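Lmaj004144AAA protein (Leishmania major, PDB 1Y63) probably transfers phosphate reversibly between nucleoside triphosphates and monophosphates, as an adenylate kinase, and hydrolyses ATP during late maturation of the small ribosomal subunit. Local coordinates at residues T16-T21 / A129-A134; S25-I30 / N85-Y90; L154-D159 / A165-E170. All coordinates share one frame; numbering follows the deposited sequence. Where two conformers were deposited one is given.

Contact 1. Residues T16-T21 / A129-A134. With ADP (adenosine-5'-diphosphate), chain Q.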
loop_
_atom_site.group_PDB
_atom_site.type_symbol
_atom_site.label_atom_id
_atom_site.label_comp_id
_atom_site.label_asym_id
_atom_site.label_seq_id
_atom_site.Cartn_x
_atom_site.Cartn_y
_atom_site.Cartn_z
ATOM N N THR A 16 0.399 2.134 1.371
ATOM C CA THR A 16 0.751 2.751 0.103
ATOM C C THR A 16 1.989 3.661 0.302
ATOM O O THR A 16 2.514 3.776 1.419
ATOM C CB THR A 16 -0.470 3.482 -0.495
ATOM O OG1 THR A 16 -0.183 3.873 -1.845
ATOM C CG2 THR A 16 -0.851 4.749 0.331
ATOM N N GLY A 17 2.496 4.239 -0.779
ATOM C CA GLY A 17 3.778 4.902 -0.758
ATOM C C GLY A 17 4.549 4.616 -2.026
ATOM O O GLY A 17 4.307 3.624 -2.717
ATOM N N THR A 18 5.487 5.491 -2.327
ATOM C CA THR A 18 6.382 5.315 -3.459
ATOM C C THR A 18 7.066 3.944 -3.456
ATOM O O THR A 18 7.383 3.385 -2.374
ATOM C CB THR A 18 7.486 6.384 -3.377
ATOM O OG1 THR A 18 6.888 7.658 -3.199
ATOM C CG2 THR A 18 8.331 6.401 -4.604
ATOM N N PRO A 19 7.275 3.361 -4.657
ATOM C CA PRO A 19 8.127 2.181 -4.713
ATOM C C PRO A 19 9.435 2.390 -3.920
ATOM O O PRO A 19 10.095 3.429 -4.043
ATOM C CB PRO A 19 8.391 2.034 -6.214
ATOM C CG PRO A 19 7.140 2.553 -6.840
ATOM C CD PRO A 19 6.780 3.736 -6.004
ATOM N N GLY A 20 9.754 1.402 -3.101
ATOM C CA GLY A 20 10.957 1.367 -2.296
ATOM C C GLY A 20 10.767 1.880 -0.865
ATOM O O GLY A 20 11.714 1.774 -0.069
ATOM N N THR A 21 9.600 2.430 -0.521
ATOM C CA THR A 21 9.353 2.940 0.833
ATOM C C THR A 21 9.141 1.891 1.929
ATOM O O THR A 21 9.180 2.218 3.124
ATOM C CB THR A 21 8.170 3.947 0.869
ATOM O OG1 THR A 21 7.003 3.350 0.275
ATOM C CG2 THR A 21 8.566 5.214 0.117
ATOM N N ALA A 129 15.207 7.266 -10.781
ATOM C CA ALA A 129 15.047 8.731 -10.729
ATOM C C ALA A 129 13.595 9.179 -10.705
ATOM O O ALA A 129 13.238 10.131 -10.002
ATOM C CB ALA A 129 15.744 9.364 -11.910
ATOM N N GLU A 130 12.759 8.532 -11.510
ATOM C CA GLU A 130 11.317 8.788 -11.520
ATOM C C GLU A 130 10.686 8.561 -10.149
ATOM O O GLU A 130 9.868 9.371 -9.672
ATOM C CB GLU A 130 10.636 7.895 -12.542
ATOM C CG GLU A 130 10.822 8.311 -13.969
ATOM C CD GLU A 130 10.465 7.205 -14.934
ATOM O OE1 GLU A 130 9.468 6.500 -14.676
ATOM O OE2 GLU A 130 11.183 7.037 -15.941
ATOM N N ASN A 131 11.078 7.477 -9.494
ATOM C CA ASN A 131 10.559 7.197 -8.170
ATOM C C ASN A 131 11.088 8.167 -7.131
ATOM O O ASN A 131 10.365 8.584 -6.252
ATOM C CB ASN A 131 10.837 5.757 -7.759
ATOM C CG ASN A 131 9.980 4.756 -8.502
ATOM O OD1 ASN A 131 8.779 4.974 -8.705
ATOM N ND2 ASN A 131 10.566 3.616 -8.818
ATOM N N MET A 132 12.351 8.568 -7.236
ATOM C CA MET A 132 12.883 9.555 -6.312
ATOM C C MET A 132 12.132 10.881 -6.417
ATOM O O MET A 132 11.857 11.525 -5.403
ATOM C CB MET A 132 14.363 9.804 -6.626
ATOM C CG MET A 132 15.262 8.598 -6.411
ATOM S SD MET A 132 15.376 8.144 -4.676
ATOM C CE MET A 132 16.192 9.556 -4.015
ATOM N N GLU A 133 11.829 11.294 -7.650
ATOM C CA GLU A 133 11.097 12.537 -7.871
ATOM C C GLU A 133 9.669 12.396 -7.319
ATOM O O GLU A 133 9.159 13.323 -6.693
ATOM C CB GLU A 133 11.094 12.861 -9.371
ATOM C CG GLU A 133 10.331 14.119 -9.762
ATOM C CD GLU A 133 10.888 15.387 -9.179
ATOM O OE1 GLU A 133 11.927 15.360 -8.468
ATOM O OE2 GLU A 133 10.272 16.433 -9.455
ATOM N N ALA A 134 9.052 11.237 -7.521
ATOM C CA ALA A 134 7.672 11.017 -7.006
ATOM C C ALA A 134 7.627 11.151 -5.485
ATOM O O ALA A 134 6.674 11.701 -4.920
ATOM C CB ALA A 134 7.145 9.687 -7.434
HETATM P PB ADP Q . 8.081 -1.504 -1.576
HETATM O O1B ADP Q . 8.610 -1.248 -2.973
HETATM O O2B ADP Q . 7.457 -0.246 -1.009
HETATM O O3B ADP Q . 7.197 -2.742 -1.458
HETATM P PA ADP Q . 9.928 -3.102 -0.003
HETATM O O1A ADP Q . 9.088 -3.591 1.159
HETATM O O2A ADP Q . 10.126 -4.088 -1.153
HETATM O O3A ADP Q . 9.369 -1.733 -0.587
HETATM O "O5'" ADP Q . 11.362 -2.622 0.531
HETATM C "C5'" ADP Q . 12.503 -2.808 -0.293
HETATM C "C4'" ADP Q . 13.648 -3.096 0.648
HETATM O "O4'" ADP Q . 13.805 -2.007 1.553
HETATM C "C3'" ADP Q . 13.429 -4.308 1.537
HETATM O "O3'" ADP Q . 13.731 -5.543 0.895
HETATM C "C2'" ADP Q . 14.356 -4.005 2.681
HETATM O "O2'" ADP Q . 15.709 -4.234 2.301
HETATM C "C1'" ADP Q . 14.224 -2.512 2.819
HETATM N N9 ADP Q . 13.263 -2.004 3.814
HETATM C C8 ADP Q . 11.899 -1.862 3.727
HETATM N N7 ADP Q . 11.400 -1.281 4.840
HETATM C C5 ADP Q . 12.480 -1.023 5.656
HETATM C C6 ADP Q . 12.632 -0.416 6.969
HETATM N N6 ADP Q . 11.559 0.055 7.633
HETATM N N1 ADP Q . 13.890 -0.337 7.453
HETATM C C2 ADP Q . 14.954 -0.806 6.749
HETATM N N3 ADP Q . 14.918 -1.379 5.532
HETATM C C4 ADP Q . 13.685 -1.504 4.965
HETATM O O HOH W 1 5.141 9.717 -3.664
#

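Contact 2. Residues S25-I30 / N85-Y90. With MN (manganese (II) ion), chain C; ADP (adenosine-5'-diphosphate), chain Q.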
loop_
_atom_site.group_PDB
_atom_site.type_symbol
_atom_site.label_atom_id
_atom_site.label_comp_id
_atom_site.label_asym_id
_atom_site.label_seq_id
_atom_site.Cartn_x
_atom_site.Cartn_y
_atom_site.Cartn_z
ATOM N N SER A 25 7.368 -5.047 2.763
ATOM C CA SER A 25 8.013 -5.424 4.018
ATOM C C SER A 25 7.088 -5.200 5.216
ATOM O O SER A 25 6.980 -6.045 6.103
ATOM C CB SER A 25 9.324 -4.690 4.204
ATOM O OG SER A 25 10.218 -5.019 3.153
ATOM N N MET A 26 6.456 -4.033 5.250
ATOM C CA MET A 26 5.530 -3.727 6.351
ATOM C C MET A 26 4.302 -4.609 6.311
ATOM O O MET A 26 3.865 -5.113 7.337
ATOM C CB MET A 26 5.122 -2.270 6.375
ATOM C CG MET A 26 4.276 -1.941 7.595
ATOM S SD MET A 26 3.874 -0.192 7.712
ATOM C CE MET A 26 5.473 0.451 8.194
ATOM N N ALA A 27 3.753 -4.844 5.123
ATOM C CA ALA A 27 2.570 -5.693 5.012
ATOM C C ALA A 27 2.895 -7.130 5.463
ATOM O O ALA A 27 2.051 -7.799 6.087
ATOM C CB ALA A 27 2.051 -5.690 3.606
ATOM N N GLU A 28 4.095 -7.610 5.128
ATOM C CA GLU A 28 4.471 -8.941 5.574
ATOM C C GLU A 28 4.696 -8.993 7.074
ATOM O O GLU A 28 4.365 -9.988 7.722
ATOM C CB GLU A 28 5.663 -9.479 4.789
ATOM C CG GLU A 28 5.338 -9.665 3.301
ATOM C CD GLU A 28 4.500 -10.905 2.987
ATOM O OE1 GLU A 28 3.952 -11.567 3.898
ATOM O OE2 GLU A 28 4.383 -11.225 1.788
ATOM N N MET A 29 5.233 -7.929 7.654
ATOM C CA MET A 29 5.297 -7.846 9.117
ATOM C C MET A 29 3.933 -7.900 9.780
ATOM O O MET A 29 3.738 -8.612 10.762
ATOM C CB MET A 29 6.045 -6.601 9.555
ATOM C CG MET A 29 6.216 -6.536 11.046
ATOM S SD MET A 29 7.073 -5.111 11.757
ATOM C CE MET A 29 8.771 -5.652 11.688
ATOM N N ILE A 30 2.980 -7.170 9.225
ATOM C CA ILE A 30 1.614 -7.215 9.716
ATOM C C ILE A 30 1.032 -8.626 9.597
ATOM O O ILE A 30 0.439 -9.159 10.542
ATOM C CB ILE A 30 0.756 -6.162 8.973
ATOM C CG1 ILE A 30 1.167 -4.745 9.396
ATOM C CG2 ILE A 30 -0.732 -6.396 9.187
ATOM C CD1 ILE A 30 0.688 -3.661 8.465
ATOM N N ASN A 85 -9.157 -10.479 8.083
ATOM C CA ASN A 85 -8.584 -9.158 7.904
ATOM C C ASN A 85 -7.613 -9.180 6.746
ATOM O O ASN A 85 -7.050 -10.224 6.405
ATOM C CB ASN A 85 -7.896 -8.716 9.198
ATOM C CG ASN A 85 -8.781 -8.884 10.419
ATOM O OD1 ASN A 85 -9.969 -8.552 10.394
ATOM N ND2 ASN A 85 -8.207 -9.429 11.505
ATOM N N HIS A 86 -7.506 -8.051 6.058
ATOM C CA HIS A 86 -6.688 -7.978 4.861
ATOM C C HIS A 86 -5.782 -6.776 4.915
ATOM O O HIS A 86 -6.211 -5.685 5.320
ATOM C CB HIS A 86 -7.569 -7.935 3.594
ATOM C CG HIS A 86 -8.600 -9.028 3.568
ATOM N ND1 HIS A 86 -9.884 -8.852 4.029
ATOM C CD2 HIS A 86 -8.518 -10.320 3.169
ATOM C CE1 HIS A 86 -10.544 -10.003 3.948
ATOM N NE2 HIS A 86 -9.743 -10.909 3.414
ATOM N N VAL A 87 -4.535 -6.977 4.505
ATOM C CA VAL A 87 -3.576 -5.873 4.374
ATOM C C VAL A 87 -3.185 -5.788 2.909
ATOM O O VAL A 87 -2.568 -6.705 2.343
ATOM C CB VAL A 87 -2.359 -5.983 5.348
ATOM C CG1 VAL A 87 -1.607 -7.324 5.234
ATOM C CG2 VAL A 87 -1.412 -4.794 5.156
ATOM N N VAL A 88 -3.618 -4.718 2.283
ATOM C CA VAL A 88 -3.416 -4.529 0.853
ATOM C C VAL A 88 -2.193 -3.629 0.681
ATOM O O VAL A 88 -1.996 -2.676 1.450
ATOM C CB VAL A 88 -4.631 -3.862 0.214
ATOM C CG1 VAL A 88 -4.391 -3.588 -1.254
ATOM C CG2 VAL A 88 -5.839 -4.767 0.367
ATOM N N ASP A 89 -1.395 -3.948 -0.332
ATOM C CA ASP A 89 -0.081 -3.353 -0.538
ATOM C C ASP A 89 -0.021 -2.855 -1.975
ATOM O O ASP A 89 -0.069 -3.668 -2.888
ATOM C CB ASP A 89 0.909 -4.495 -0.236
ATOM C CG ASP A 89 2.240 -4.345 -0.852
ATOM O OD1 ASP A 89 2.608 -3.277 -1.330
ATOM O OD2 ASP A 89 2.982 -5.360 -0.760
ATOM N N TYR A 90 0.009 -1.532 -2.181
ATOM C CA TYR A 90 0.062 -0.963 -3.561
ATOM C C TYR A 90 0.567 0.453 -3.559
ATOM O O TYR A 90 0.278 1.196 -2.627
ATOM C CB TYR A 90 -1.327 -1.003 -4.246
ATOM C CG TYR A 90 -1.311 -0.903 -5.769
ATOM C CD1 TYR A 90 -0.406 -1.630 -6.534
ATOM C CD2 TYR A 90 -2.281 -0.159 -6.446
ATOM C CE1 TYR A 90 -0.433 -1.570 -7.931
ATOM C CE2 TYR A 90 -2.326 -0.121 -7.834
ATOM C CZ TYR A 90 -1.406 -0.826 -8.559
ATOM O OH TYR A 90 -1.445 -0.769 -9.945
HETATM MN MN MN C . 2.550 -11.959 0.875
HETATM P PB ADP Q . 8.081 -1.504 -1.576
HETATM O O1B ADP Q . 8.610 -1.248 -2.973
HETATM O O2B ADP Q . 7.457 -0.246 -1.009
HETATM O O3B ADP Q . 7.197 -2.742 -1.458
HETATM P PA ADP Q . 9.928 -3.102 -0.003
HETATM O O1A ADP Q . 9.088 -3.591 1.159
HETATM O O2A ADP Q . 10.126 -4.088 -1.153
HETATM O O3A ADP Q . 9.369 -1.733 -0.587
HETATM O "O5'" ADP Q . 11.362 -2.622 0.531
HETATM C "C5'" ADP Q . 12.503 -2.808 -0.293
HETATM C "C4'" ADP Q . 13.648 -3.096 0.648
HETATM O "O4'" ADP Q . 13.805 -2.007 1.553
HETATM C "C3'" ADP Q . 13.429 -4.308 1.537
HETATM O "O3'" ADP Q . 13.731 -5.543 0.895
HETATM C "C2'" ADP Q . 14.356 -4.005 2.681
HETATM O "O2'" ADP Q . 15.709 -4.234 2.301
HETATM C "C1'" ADP Q . 14.224 -2.512 2.819
HETATM N N9 ADP Q . 13.263 -2.004 3.814
HETATM C C8 ADP Q . 11.899 -1.862 3.727
HETATM N N7 ADP Q . 11.400 -1.281 4.840
HETATM C C5 ADP Q . 12.480 -1.023 5.656
HETATM C C6 ADP Q . 12.632 -0.416 6.969
HETATM N N6 ADP Q . 11.559 0.055 7.633
HETATM N N1 ADP Q . 13.890 -0.337 7.453
HETATM C C2 ADP Q . 14.954 -0.806 6.749
HETATM N N3 ADP Q . 14.918 -1.379 5.532
HETATM C C4 ADP Q . 13.685 -1.504 4.965
HETATM O O HOH W 2 1.980 -12.770 2.652
HETATM O O HOH W 3 3.167 -11.548 -1.188
HETATM O O HOH W 4 3.196 -14.050 0.467
HETATM O O HOH W 5 0.557 -12.526 -0.075
#

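Contact 3. Residues L154-D159 / A165-E170. With ADP (adenosine-5'-diphosphate), chain Q.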
loop_
_atom_site.group_PDB
_atom_site.type_symbol
_atom_site.label_atom_id
_atom_site.label_comp_id
_atom_site.label_asym_id
_atom_site.label_seq_id
_atom_site.Cartn_x
_atom_site.Cartn_y
_atom_site.Cartn_z
ATOM N N LEU A 154 -2.804 7.480 8.073
ATOM C CA LEU A 154 -1.646 7.507 8.959
ATOM C C LEU A 154 -0.451 7.659 8.046
ATOM O O LEU A 154 -0.291 6.875 7.112
ATOM C CB LEU A 154 -1.551 6.181 9.717
ATOM C CG LEU A 154 -0.517 5.982 10.811
ATOM C CD1 LEU A 154 -0.787 6.864 12.013
ATOM C CD2 LEU A 154 -0.551 4.515 11.228
ATOM N N VAL A 155 0.388 8.657 8.275
ATOM C CA VAL A 155 1.566 8.823 7.451
ATOM C C VAL A 155 2.759 8.598 8.355
ATOM O O VAL A 155 2.787 9.128 9.473
ATOM C CB VAL A 155 1.615 10.235 6.839
ATOM C CG1 VAL A 155 2.848 10.443 6.030
ATOM C CG2 VAL A 155 0.380 10.479 5.980
ATOM N N ARG A 156 3.740 7.826 7.892
ATOM C CA ARG A 156 4.849 7.412 8.753
ATOM C C ARG A 156 6.167 7.402 8.032
ATOM O O ARG A 156 6.271 6.900 6.922
ATOM C CB ARG A 156 4.592 6.037 9.348
ATOM C CG ARG A 156 3.297 5.883 10.101
ATOM C CD ARG A 156 3.329 6.545 11.466
ATOM N NE ARG A 156 4.137 5.813 12.435
ATOM C CZ ARG A 156 4.211 6.056 13.739
ATOM N NH1 ARG A 156 3.504 7.032 14.315
ATOM N NH2 ARG A 156 5.021 5.335 14.508
ATOM N N GLU A 157 7.181 7.978 8.663
ATOM C CA GLU A 157 8.543 7.836 8.174
ATOM C C GLU A 157 8.928 6.381 8.350
ATOM O O GLU A 157 8.635 5.790 9.391
ATOM C CB GLU A 157 9.482 8.748 8.972
ATOM C CG GLU A 157 10.874 8.855 8.344
ATOM C CD GLU A 157 10.867 9.577 6.971
ATOM O OE1 GLU A 157 9.842 10.185 6.580
ATOM O OE2 GLU A 157 11.914 9.557 6.286
ATOM N N ASN A 158 9.567 5.812 7.333
ATOM C CA ASN A 158 9.883 4.387 7.330
ATOM C C ASN A 158 11.293 4.138 6.814
ATOM O O ASN A 158 11.466 3.443 5.829
ATOM C CB ASN A 158 8.863 3.616 6.479
ATOM C CG ASN A 158 8.820 2.144 6.800
ATOM O OD1 ASN A 158 8.778 1.762 7.988
ATOM N ND2 ASN A 158 8.831 1.286 5.764
ATOM N N ASP A 159 12.280 4.720 7.492
ATOM C CA ASP A 159 13.702 4.622 7.099
ATOM C C ASP A 159 14.392 3.402 7.715
ATOM O O ASP A 159 15.305 2.800 7.100
ATOM C CB ASP A 159 14.481 5.863 7.535
ATOM C CG ASP A 159 14.190 7.092 6.700
ATOM O OD1 ASP A 159 13.645 6.985 5.589
ATOM O OD2 ASP A 159 14.573 8.191 7.139
ATOM N N ALA A 165 8.704 -1.262 13.034
ATOM C CA ALA A 165 8.104 -1.980 14.145
ATOM C C ALA A 165 7.182 -1.085 14.959
ATOM O O ALA A 165 6.113 -1.508 15.388
ATOM C CB ALA A 165 9.180 -2.597 15.016
ATOM N N ALA A 166 7.592 0.165 15.169
ATOM C CA ALA A 166 6.768 1.118 15.920
ATOM C C ALA A 166 5.478 1.474 15.185
ATOM O O ALA A 166 4.403 1.616 15.791
ATOM C CB ALA A 166 7.584 2.371 16.251
ATOM N N THR A 167 5.570 1.599 13.862
ATOM C CA THR A 167 4.399 1.815 13.047
ATOM C C THR A 167 3.447 0.620 13.162
ATOM O O THR A 167 2.235 0.790 13.319
ATOM C CB THR A 167 4.790 2.098 11.588
ATOM O OG1 THR A 167 5.508 3.351 11.547
ATOM C CG2 THR A 167 3.557 2.139 10.700
ATOM N N VAL A 168 3.989 -0.596 13.099
ATOM C CA VAL A 168 3.135 -1.766 13.241
ATOM C C VAL A 168 2.451 -1.805 14.606
ATOM O O VAL A 168 1.303 -2.186 14.688
ATOM C CB VAL A 168 3.872 -3.060 12.850
ATOM C CG1 VAL A 168 3.049 -4.276 13.209
ATOM C CG2 VAL A 168 4.183 -3.039 11.348
ATOM N N GLU A 169 3.121 -1.342 15.662
ATOM C CA GLU A 169 2.542 -1.262 16.988
ATOM C C GLU A 169 1.390 -0.241 17.005
ATOM O O GLU A 169 0.318 -0.501 17.559
ATOM C CB GLU A 169 3.615 -0.889 18.016
ATOM C CG GLU A 169 4.716 -1.906 18.228
ATOM C CD GLU A 169 5.187 -1.975 19.679
ATOM O OE1 GLU A 169 5.293 -0.915 20.332
ATOM O OE2 GLU A 169 5.460 -3.093 20.163
ATOM N N GLU A 170 1.598 0.906 16.373
ATOM C CA GLU A 170 0.530 1.901 16.255
ATOM C C GLU A 170 -0.653 1.311 15.487
ATOM O O GLU A 170 -1.803 1.512 15.852
ATOM C CB GLU A 170 1.036 3.190 15.586
ATOM C CG GLU A 170 -0.026 4.277 15.443
ATOM C CD GLU A 170 -0.318 5.011 16.740
ATOM O OE1 GLU A 170 0.522 4.949 17.655
ATOM O OE2 GLU A 170 -1.379 5.661 16.826
HETATM P PB ADP Q . 8.081 -1.504 -1.576
HETATM O O1B ADP Q . 8.610 -1.248 -2.973
HETATM O O2B ADP Q . 7.457 -0.246 -1.009
HETATM O O3B ADP Q . 7.197 -2.742 -1.458
HETATM P PA ADP Q . 9.928 -3.102 -0.003
HETATM O O1A ADP Q . 9.088 -3.591 1.159
HETATM O O2A ADP Q . 10.126 -4.088 -1.153
HETATM O O3A ADP Q . 9.369 -1.733 -0.587
HETATM O "O5'" ADP Q . 11.362 -2.622 0.531
HETATM C "C5'" ADP Q . 12.503 -2.808 -0.293
HETATM C "C4'" ADP Q . 13.648 -3.096 0.648
HETATM O "O4'" ADP Q . 13.805 -2.007 1.553
HETATM C "C3'" ADP Q . 13.429 -4.308 1.537
HETATM O "O3'" ADP Q . 13.731 -5.543 0.895
HETATM C "C2'" ADP Q . 14.356 -4.005 2.681
HETATM O "O2'" ADP Q . 15.709 -4.234 2.301
HETATM C "C1'" ADP Q . 14.224 -2.512 2.819
HETATM N N9 ADP Q . 13.263 -2.004 3.814
HETATM C C8 ADP Q . 11.899 -1.862 3.727
HETATM N N7 ADP Q . 11.400 -1.281 4.840
HETATM C C5 ADP Q . 12.480 -1.023 5.656
HETATM C C6 ADP Q . 12.632 -0.416 6.969
HETATM N N6 ADP Q . 11.559 0.055 7.633
HETATM N N1 ADP Q . 13.890 -0.337 7.453
HETATM C C2 ADP Q . 14.954 -0.806 6.749
HETATM N N3 ADP Q . 14.918 -1.379 5.532
HETATM C C4 ADP Q . 13.685 -1.504 4.965
HETATM O O HOH W 6 7.267 3.319 9.602
#

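Contact 1. Residues T16-T21 / A129-A134
N131, on helix 125-136, lays its amide against the ring of P19, the asparagine side chain roughly perpendicular to that of the proline. From the root outward, N131 CB lies 4.1 Å from T18 CG2, and CG faces the ring carbons CB and CG of P19. The amide then divides: N131 OD1 approaches P19 CG at 3.5 Å, with CD hardly farther, whereas N131 ND2 comes to 3.7 Å from P19 CB. A manganese ion lies about 3 Å from the nearest part of this side chain, and Y123 also packs against N131.

T18 and P19 belong to the Walker A P-loop, which follows strand 12-16 and here makes a type II turn from T18 to T21. Both T21 N and T21 OG1 donate to T18 O, bracing the turn, while G20 N donates to ADP O1B over 2.9 Å.

With OG1 of T18 anti to the carbonyl carbon (chi1 -50°) and CG2 anti to N, CG2 faces the helix, 3.4 Å from N131 O. T18 OG1 is hydrogen-bonded to E135 OE1 and accepts at 2.7 Å from a water that also donates to A134 O.

Contact 2. Residues S25-I30 / N85-Y90
Residues 25-30 of helix 23-33 run nearly antiparallel to strand 85-89, at 170° with the segment axes 8.6 Å apart at their closest, and A27 lies opposite V87. V87 turns both methyls toward the helix. With CG2 anti to its own backbone N and CG1 between N and the carbonyl carbon (chi1 55°), V87 CG2 fits between A27 CB at 3.9 Å and I30 CD1 at 4.1 Å. V87 CG1 packs against A27 O and touches I30 CG2. Nearer the nucleotide, A27 CB rests on D89 CB at 4.2 Å, and D89 OD2 is hydrogen-bonded to T24 OG1 and H39 NE2.

Two residues turned away from the strand serve ligands. E28 OE2 binds manganese at 2.2 Å, with H39 and four waters completing the site; E28 OE1 accepts from one of those waters. H39 thus connects the metal to D89. S25 grips ADP O1A twice, through its N at 2.8 Å and through OG.

In this P-loop NTPase core, strand 85-89 lies between strands 37-41 and 12-16 of the parallel sheet, and helix 23-33 covers it while turning M26 and M29 toward helix 161-178.

Contact 3. Residues L154-D159 / A165-E170
R156 and T167 make the close part of this contact, their side chains running alongside each other and pointing opposite ways. R156 NE donates to T167 OG1 over 3.0 Å, nearly straight at 169°, and the hydroxyl oxygen lies at the edge of the guanidinium, almost in its plane. Bends at chi2 and chi3 (both near -75°) fold the arginine back to bring NE there, and its aliphatic part is also used: R156 CG packs on T167 CG2 at 3.8 Å. T167 OG1 is further hydrogen-bonded to Q163 O in the preceding turn of its helix, and a water stands 2.6 Å from the same T167 OG1. That water also lies close to E157 O and N158 OD1, so it joins the end of the strand to the helix. On its inner side T167 meets M26 of helix 23-33.

Strand 153-157 is an outermost strand of the five-stranded parallel sheet (order 2-3-1-4-5) of the P-loop NTPase fold, and residues 165-170 of helix 161-178 run back along residues 154-157 at 162°, the segment axes 9.5 Å apart at their closest. Just beyond the strand, N158 brings its amide to the adenine, with OD1 3.3 Å from ADP N6, and its ND2 is hydrogen-bonded to T21 O.

Toward the other end of the strand segment the buried side chain of L154 makes a looser apolar contact, its CD2 4.3 Å from E170 CG. The E170 carboxylate makes no contact with the R156 guanidinium and forms its salt bridge with R174 instead. On the open side, R156 NH2 passes obliquely by the solvent-exposed A166, 3.9 Å from A166 C.

How the contacts relate
Contact 2 is the buried one, an apolar helix-on-sheet packing; contacts 1 and 3 lie farther from the centre of the chain and are partly open to solvent. Their chemistry follows: methyl groups in contact 2, an amide on a proline with a bridging water in contact 1, an arginine-threonine hydrogen bond in contact 3. All three touch ADP, at the β-phosphate, the α-phosphate and the adenine respectively. They also join directly. A probable hydrogen bond pairs T16 OG1 with Y90 O between contacts 1 and 2, N158 links contact 3 to the P-loop, and helix 23-33 is ground shared by contacts 2 and 3. Those two pack helices on the same sheet, whereas contact 1 sets a loop against a helix.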